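Local coordinates for pirin-like protein YHAK (Escherichia coli, PDB 2VEC) that is a redox-sensitive, monomeric cytoplasmic bicupin of the pirin family that lacks quercetin 2,3-dioxygenase activity, at residues Y124-L129 with K133-M138; N89-L92 with E97-D100. All blocks are in the same frame, centred on the assembly; numbering follows the deposited sequence.

How the interactions relate
Interactions 1 and 2 both span the two facing sheets of the N-terminal cupin barrel, and both are largely buried. Strands 124-128 and 95-100 are neighbours in the four-stranded sheet, as are 135-143 and 85-93 in the six-stranded one, so each contact bridges the same pair of sheets, with centres about 6 Å apart. Interaction 1 is polar, a salt bridge between the sheets plus an amide and a water near the turn that joins the two strands; interaction 2 is a smaller meeting of a phenol with an amide and a methyl group. They join where Glu126 OE2 and Tyr98 OH lie 2.7 Å apart, a probable hydrogen bond.

Interaction 1: Y124-L129 with K133-M138; sequences YSEHNL and KPLTRM
Strand 124-128 and strand 135-138 face each other at 8.8 Å between their axes, their directions 141° apart. They come nearest where the CA atoms of Asn128 and Leu135 lie 6.2 Å apart. Glu126 and Arg137 reach for each other from opposite directions and form a buried salt bridge. Arg137 grips the carboxylate side-on: Arg137 NE donates to Glu126 OE2 at 2.9 Å, on the syn lone pair, while Arg137 NH2 meets Glu126 OE1 at 3.0 Å. NE also makes a weak bond to Glu126 OE1. Carboxylate and guanidinium are nearly coplanar, their planes 25° apart. Arg137 is bent at chi2 (101°), which turns its NE edge to the acid. The bridge spans the interior of the N-terminal cupin barrel of this bicupin, joining its four- and six-stranded sheets, and second partners hold both ends, Tyr98 at Glu126 and Asn67 at Arg137 NH1. Toward the connecting turn, Asn128 ND2 donates to Lys133 O (3.2 Å), meeting a lone pair in the carbonyl plane, though the oxygen stands somewhat off the amide plane. Its other amide atom, OD1, accepts from a water at 2.7 Å, and the same water donates to Pro134 O; OD1 also takes the backbone N-H of Ser130 in the turn. Alongside the amide, Leu135 passes in the opposite direction, its CB 3.7 Å from Asn128 ND2.

Interaction 2: N89-L92 with E97-D100; sequences NVIL and EYRD
Tyr98 reaches across from strand 95-100 to Asn89 and Ile91 of strand 85-93, whose side chains come to meet it from the opposite direction. The backbones stay well apart, with the CA atoms of Asn89 and Tyr98 10.3 Å from each other, and the contact is therefore made by side chains, with no hydrogen bond between the two segments. The amide-ring contact is made by Asn89 ND2, which lies 3.3 Å from Tyr98 CE1 and 3.6 Å from Tyr98 CZ. The amide approaches the ring obliquely, the two planes 31° apart. At its other end, Asn89 OD1 is hydrogen-bonded to the side chain of Gln139, on the adjoining strand 135-143. The two segments belong to the facing sheets of the N-terminal cupin barrel, the six-stranded one carrying 89-92 and the four-stranded one 97-100, and the tyrosine projects between them into the barrel interior. The apolar part falls to Ile91. Its CD1 methyl sits at the ring edge, near the ring plane, 3.4 Å from Tyr98 OH and 4.4 Å from Tyr98 CZ. With CG1 anti to the carbonyl carbon (chi1 -46°), the isoleucine sends its longer branch toward the phenol end of the ring. The hydroxyl, buried beside this methyl, has its polar partner in Glu126, on the neighbouring strand 124-128. Val106 and Leu114 also pack against the tyrosine, and Leu135 against Ile91.

Interaction 1: Y124-L129 with K133-M138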
ATOM      1  N   TYR A 124      17.167   9.046   0.427  1.00 49.99           N
ATOM      2  CA  TYR A 124      15.849   9.444   0.881  1.00 48.25           C
ATOM      3  C   TYR A 124      15.718   9.298   2.383  1.00 49.64           C
ATOM      4  O   TYR A 124      16.127   8.288   2.949  1.00 50.18           O
ATOM      5  CB  TYR A 124      14.771   8.566   0.188  1.00 43.35           C
ATOM      6  CG  TYR A 124      14.728   8.773  -1.306  1.00 41.98           C
ATOM      7  CD1 TYR A 124      13.888   9.738  -1.880  1.00 41.93           C
ATOM      8  CD2 TYR A 124      15.555   8.024  -2.158  1.00 42.24           C
ATOM      9  CE1 TYR A 124      13.860   9.933  -3.295  1.00 41.80           C
ATOM     10  CE2 TYR A 124      15.544   8.222  -3.534  1.00 40.95           C
ATOM     11  CZ  TYR A 124      14.700   9.170  -4.098  1.00 41.44           C
ATOM     12  OH  TYR A 124      14.725   9.345  -5.474  1.00 41.03           O
ATOM     13  N   SER A 125      15.111  10.288   3.023  1.00 51.27           N
ATOM     14  CA  SER A 125      14.954  10.252   4.471  1.00 53.33           C
ATOM     15  C   SER A 125      13.510  10.486   4.884  1.00 51.89           C
ATOM     16  O   SER A 125      12.740  11.131   4.170  1.00 50.98           O
ATOM     17  CB  SER A 125      15.883  11.267   5.139  1.00 57.42           C
ATOM     18  OG  SER A 125      15.364  12.576   5.048  1.00 58.87           O
ATOM     19  N   GLU A 126      13.151   9.947   6.043  1.00 52.17           N
ATOM     20  CA  GLU A 126      11.788  10.013   6.539  1.00 51.70           C
ATOM     21  C   GLU A 126      11.856  10.394   8.004  1.00 54.55           C
ATOM     22  O   GLU A 126      12.471   9.676   8.787  1.00 55.45           O
ATOM     23  CB  GLU A 126      11.094   8.654   6.354  1.00 48.76           C
ATOM     24  CG  GLU A 126       9.885   8.417   7.275  1.00 48.09           C
ATOM     25  CD  GLU A 126       9.109   7.138   6.946  1.00 46.13           C
ATOM     26  OE1 GLU A 126       9.734   6.104   6.613  1.00 46.58           O
ATOM     27  OE2 GLU A 126       7.860   7.176   7.020  1.00 43.47           O
ATOM     28  N   HIS A 127      11.265  11.533   8.360  1.00 56.86           N
ATOM     29  CA  HIS A 127      11.323  12.033   9.748  1.00 60.97           C
ATOM     30  C   HIS A 127       9.937  12.203  10.329  1.00 59.78           C
ATOM     31  O   HIS A 127       9.052  12.750   9.666  1.00 59.47           O
ATOM     32  CB  HIS A 127      11.986  13.418   9.862  1.00 64.99           C
ATOM     33  CG  HIS A 127      13.361  13.521   9.276  1.00 70.68           C
ATOM     34  ND1 HIS A 127      14.073  12.438   8.799  1.00 74.29           N
ATOM     35  CD2 HIS A 127      14.168  14.601   9.112  1.00 77.26           C
ATOM     36  CE1 HIS A 127      15.252  12.848   8.358  1.00 76.93           C
ATOM     37  NE2 HIS A 127      15.333  14.156   8.532  1.00 79.61           N
ATOM     38  N   ASN A 128       9.759  11.796  11.581  1.00 60.36           N
ATOM     39  CA  ASN A 128       8.523  12.085  12.288  1.00 59.83           C
ATOM     40  C   ASN A 128       8.496  13.577  12.677  1.00 63.02           C
ATOM     41  O   ASN A 128       9.396  14.054  13.360  1.00 65.04           O
ATOM     42  CB  ASN A 128       8.400  11.174  13.519  1.00 60.08           C
ATOM     43  CG  ASN A 128       7.096  11.363  14.279  1.00 60.63           C
ATOM     44  OD1 ASN A 128       6.315  12.291  13.988  1.00 60.46           O
ATOM     45  ND2 ASN A 128       6.859  10.482  15.286  1.00 63.26           N
ATOM     46  N   LEU A 129       7.468  14.303  12.227  1.00 62.72           N
ATOM     47  CA  LEU A 129       7.380  15.743  12.488  1.00 66.53           C
ATOM     48  C   LEU A 129       7.004  16.112  13.927  1.00 69.97           C
ATOM     49  O   LEU A 129       7.194  17.271  14.332  1.00 72.65           O
ATOM     50  CB  LEU A 129       6.418  16.415  11.499  1.00 65.24           C
ATOM     51  CG  LEU A 129       6.985  16.735  10.110  1.00 64.57           C
ATOM     52  CD1 LEU A 129       5.867  16.959   9.101  1.00 62.08           C
ATOM     53  CD2 LEU A 129       7.891  17.967  10.209  1.00 67.17           C
ATOM     54  N   LYS A 133       4.384  13.033  19.778  1.00 74.18           N
ATOM     55  CA  LYS A 133       3.488  11.920  19.399  1.00 70.01           C
ATOM     56  C   LYS A 133       4.159  11.096  18.324  1.00 64.33           C
ATOM     57  O   LYS A 133       4.905  11.631  17.478  1.00 64.60           O
ATOM     58  CB  LYS A 133       2.140  12.483  18.864  1.00 69.20           C
ATOM     59  CG  LYS A 133       1.375  13.488  19.747  1.00 74.69           C
ATOM     60  CD  LYS A 133      -0.176  13.376  19.621  1.00 76.69           C
ATOM     61  CE  LYS A 133      -0.958  14.494  20.305  1.00 77.32           C
ATOM     62  NZ  LYS A 133      -0.787  14.467  21.818  1.00 84.20           N
ATOM     63  N   PRO A 134       3.930   9.752  18.289  1.00 61.20           N
ATOM     64  CA  PRO A 134       4.548   8.873  17.288  1.00 56.80           C
ATOM     65  C   PRO A 134       3.899   8.930  15.935  1.00 53.09           C
ATOM     66  O   PRO A 134       2.894   9.612  15.727  1.00 52.29           O
ATOM     67  CB  PRO A 134       4.345   7.461  17.860  1.00 56.60           C
ATOM     68  CG  PRO A 134       2.967   7.658  18.560  1.00 57.56           C
ATOM     69  CD  PRO A 134       3.072   8.973  19.231  1.00 61.07           C
ATOM     70  N   LEU A 135       4.509   8.176  15.002  1.00 49.17           N
ATOM     71  CA  LEU A 135       4.044   8.030  13.579  1.00 45.38           C
ATOM     72  C   LEU A 135       3.908   6.564  13.106  1.00 42.33           C
ATOM     73  O   LEU A 135       4.796   5.749  13.352  1.00 43.07           O
ATOM     74  CB  LEU A 135       5.013   8.737  12.618  1.00 45.57           C
ATOM     75  CG  LEU A 135       5.032   8.425  11.108  1.00 43.80           C
ATOM     76  CD1 LEU A 135       3.928   9.131  10.307  1.00 41.54           C
ATOM     77  CD2 LEU A 135       6.382   8.806  10.517  1.00 46.02           C
ATOM     78  N   THR A 136       2.814   6.233  12.398  1.00 39.16           N
ATOM     79  CA  THR A 136       2.596   4.889  11.862  1.00 35.39           C
ATOM     80  C   THR A 136       2.297   4.977  10.364  1.00 33.41           C
ATOM     81  O   THR A 136       1.473   5.772   9.934  1.00 31.88           O
ATOM     82  CB  THR A 136       1.401   4.166  12.512  1.00 35.90           C
ATOM     83  OG1 THR A 136       1.536   4.162  13.936  1.00 36.33           O
ATOM     84  CG2 THR A 136       1.304   2.677  11.995  1.00 34.35           C
ATOM     85  N   ARG A 137       2.976   4.182   9.564  1.00 31.36           N
ATOM     86  CA  ARG A 137       2.722   4.271   8.147  1.00 31.08           C
ATOM     87  C   ARG A 137       2.976   2.943   7.471  1.00 30.00           C
ATOM     88  O   ARG A 137       3.839   2.185   7.910  1.00 31.17           O
ATOM     89  CB  ARG A 137       3.530   5.382   7.497  1.00 33.41           C
ATOM     90  CG  ARG A 137       5.022   5.244   7.575  1.00 35.89           C
ATOM     91  CD  ARG A 137       5.554   4.741   6.264  1.00 38.20           C
ATOM     92  NE  ARG A 137       6.999   4.524   6.416  1.00 40.80           N
ATOM     93  CZ  ARG A 137       7.554   3.340   6.626  1.00 38.57           C
ATOM     94  NH1 ARG A 137       6.796   2.254   6.690  1.00 33.98           N
ATOM     95  NH2 ARG A 137       8.872   3.251   6.742  1.00 40.27           N
ATOM     96  N   MET A 138       2.209   2.673   6.428  1.00 27.52           N
ATOM     97  CA  MET A 138       2.363   1.439   5.663  1.00 25.37           C
ATOM     98  C   MET A 138       3.094   1.857   4.396  1.00 26.04           C
ATOM     99  O   MET A 138       2.948   2.995   3.936  1.00 26.65           O
ATOM    100  CB  MET A 138       1.004   0.852   5.365  1.00 25.86           C
ATOM    101  CG  MET A 138       1.035  -0.325   4.387  1.00 23.25           C
ATOM    102  SD  MET A 138      -0.490  -1.283   4.459  1.00 27.20           S
ATOM    103  CE  MET A 138      -0.378  -2.069   6.082  1.00 27.01           C
TER
HETATM  104  O   HOH W   1       3.609  12.006  14.243  1.00 46.42           O

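Interaction 2: N89-L92 with E97-D100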
ATOM      1  N   ASN A  89       3.740   5.365   0.337  1.00 26.38           N
ATOM      2  CA  ASN A  89       3.482   5.416   1.757  1.00 28.04           C
ATOM      3  C   ASN A  89       2.032   5.804   2.015  1.00 29.27           C
ATOM      4  O   ASN A  89       1.491   6.731   1.377  1.00 29.43           O
ATOM      5  CB  ASN A  89       4.412   6.453   2.461  1.00 30.46           C
ATOM      6  CG  ASN A  89       5.901   6.049   2.391  1.00 34.16           C
ATOM      7  OD1 ASN A  89       6.228   4.866   2.364  1.00 36.13           O
ATOM      8  ND2 ASN A  89       6.778   7.018   2.259  1.00 36.23           N
ATOM      9  N   VAL A  90       1.409   5.114   2.951  1.00 27.04           N
ATOM     10  CA  VAL A  90       0.083   5.440   3.367  1.00 27.12           C
ATOM     11  C   VAL A  90       0.259   5.770   4.838  1.00 29.15           C
ATOM     12  O   VAL A  90       0.629   4.907   5.641  1.00 29.43           O
ATOM     13  CB  VAL A  90      -0.861   4.238   3.182  1.00 25.80           C
ATOM     14  CG1 VAL A  90      -2.286   4.541   3.737  1.00 29.10           C
ATOM     15  CG2 VAL A  90      -0.883   3.812   1.697  1.00 28.68           C
ATOM     16  N   ILE A  91       0.097   7.040   5.155  1.00 29.26           N
ATOM     17  CA  ILE A  91       0.190   7.480   6.552  1.00 30.68           C
ATOM     18  C   ILE A  91      -1.072   7.098   7.304  1.00 30.10           C
ATOM     19  O   ILE A  91      -2.161   7.561   6.985  1.00 32.48           O
ATOM     20  CB  ILE A  91       0.403   8.979   6.698  1.00 32.74           C
ATOM     21  CG1 ILE A  91       1.496   9.484   5.734  1.00 34.18           C
ATOM     22  CG2 ILE A  91       0.794   9.299   8.165  1.00 32.28           C
ATOM     23  CD1 ILE A  91       2.851   8.799   5.905  1.00 37.22           C
ATOM     24  N   LEU A  92      -0.894   6.278   8.329  1.00 29.46           N
ATOM     25  CA  LEU A  92      -1.975   5.801   9.183  1.00 30.09           C
ATOM     26  C   LEU A  92      -2.166   6.633  10.439  1.00 33.28           C
ATOM     27  O   LEU A  92      -3.290   6.743  10.925  1.00 33.45           O
ATOM     28  CB  LEU A  92      -1.714   4.335   9.578  1.00 29.39           C
ATOM     29  CG  LEU A  92      -1.620   3.440   8.332  1.00 27.95           C
ATOM     30  CD1 LEU A  92      -1.164   2.026   8.757  1.00 32.37           C
ATOM     31  CD2 LEU A  92      -2.969   3.370   7.586  1.00 26.89           C
ATOM     32  N   GLU A  97       7.904  14.010   7.450  1.00 49.92           N
ATOM     33  CA  GLU A  97       8.517  14.719   6.326  1.00 50.66           C
ATOM     34  C   GLU A  97       9.479  13.790   5.568  1.00 48.36           C
ATOM     35  O   GLU A  97      10.197  12.997   6.181  1.00 48.11           O
ATOM     36  CB  GLU A  97       9.204  16.012   6.801  1.00 53.81           C
ATOM     37  CG  GLU A  97       9.973  16.707   5.710  1.00 57.50           C
ATOM     38  CD  GLU A  97      10.145  18.186   5.909  1.00 65.08           C
ATOM     39  OE1 GLU A  97      10.422  18.632   7.048  1.00 68.64           O
ATOM     40  OE2 GLU A  97      10.029  18.912   4.896  1.00 68.69           O
ATOM     41  N   TYR A  98       9.469  13.889   4.237  1.00 47.74           N
ATOM     42  CA  TYR A  98      10.269  13.030   3.355  1.00 46.82           C
ATOM     43  C   TYR A  98      11.209  13.904   2.564  1.00 49.27           C
ATOM     44  O   TYR A  98      10.755  14.801   1.870  1.00 50.91           O
ATOM     45  CB  TYR A  98       9.353  12.232   2.404  1.00 44.22           C
ATOM     46  CG  TYR A  98       8.500  11.300   3.199  1.00 42.47           C
ATOM     47  CD1 TYR A  98       8.937  10.016   3.473  1.00 39.26           C
ATOM     48  CD2 TYR A  98       7.305  11.739   3.762  1.00 41.86           C
ATOM     49  CE1 TYR A  98       8.178   9.171   4.272  1.00 39.86           C
ATOM     50  CE2 TYR A  98       6.532  10.897   4.539  1.00 41.75           C
ATOM     51  CZ  TYR A  98       6.984   9.622   4.806  1.00 38.86           C
ATOM     52  OH  TYR A  98       6.242   8.782   5.590  1.00 41.19           O
ATOM     53  N   ARG A  99      12.513  13.679   2.694  1.00 50.87           N
ATOM     54  CA  ARG A  99      13.486  14.507   1.986  1.00 53.14           C
ATOM     55  C   ARG A  99      14.414  13.650   1.154  1.00 52.00           C
ATOM     56  O   ARG A  99      14.680  12.493   1.493  1.00 51.67           O
ATOM     57  CB  ARG A  99      14.305  15.363   2.963  1.00 56.75           C
ATOM     58  CG  ARG A  99      13.462  16.263   3.843  1.00 59.38           C
ATOM     59  CD  ARG A  99      14.304  17.292   4.624  1.00 63.96           C
ATOM     60  NE  ARG A  99      13.466  18.389   5.109  1.00 71.45           N
ATOM     61  CZ  ARG A  99      13.654  19.032   6.262  1.00 77.84           C
ATOM     62  NH1 ARG A  99      14.661  18.684   7.067  1.00 82.23           N
ATOM     63  NH2 ARG A  99      12.835  20.023   6.626  1.00 78.99           N
ATOM     64  N   ASP A 100      14.912  14.209   0.058  1.00 51.99           N
ATOM     65  CA  ASP A 100      15.896  13.486  -0.719  1.00 51.61           C
ATOM     66  C   ASP A 100      17.176  14.297  -0.894  1.00 55.30           C
ATOM     67  O   ASP A 100      17.209  15.481  -0.572  1.00 57.25           O
ATOM     68  CB  ASP A 100      15.307  12.959  -2.038  1.00 49.00           C
ATOM     69  CG  ASP A 100      15.147  14.022  -3.115  1.00 50.18           C
ATOM     70  OD1 ASP A 100      15.834  15.076  -3.113  1.00 53.05           O
ATOM     71  OD2 ASP A 100      14.353  13.759  -4.038  1.00 48.20           O
TER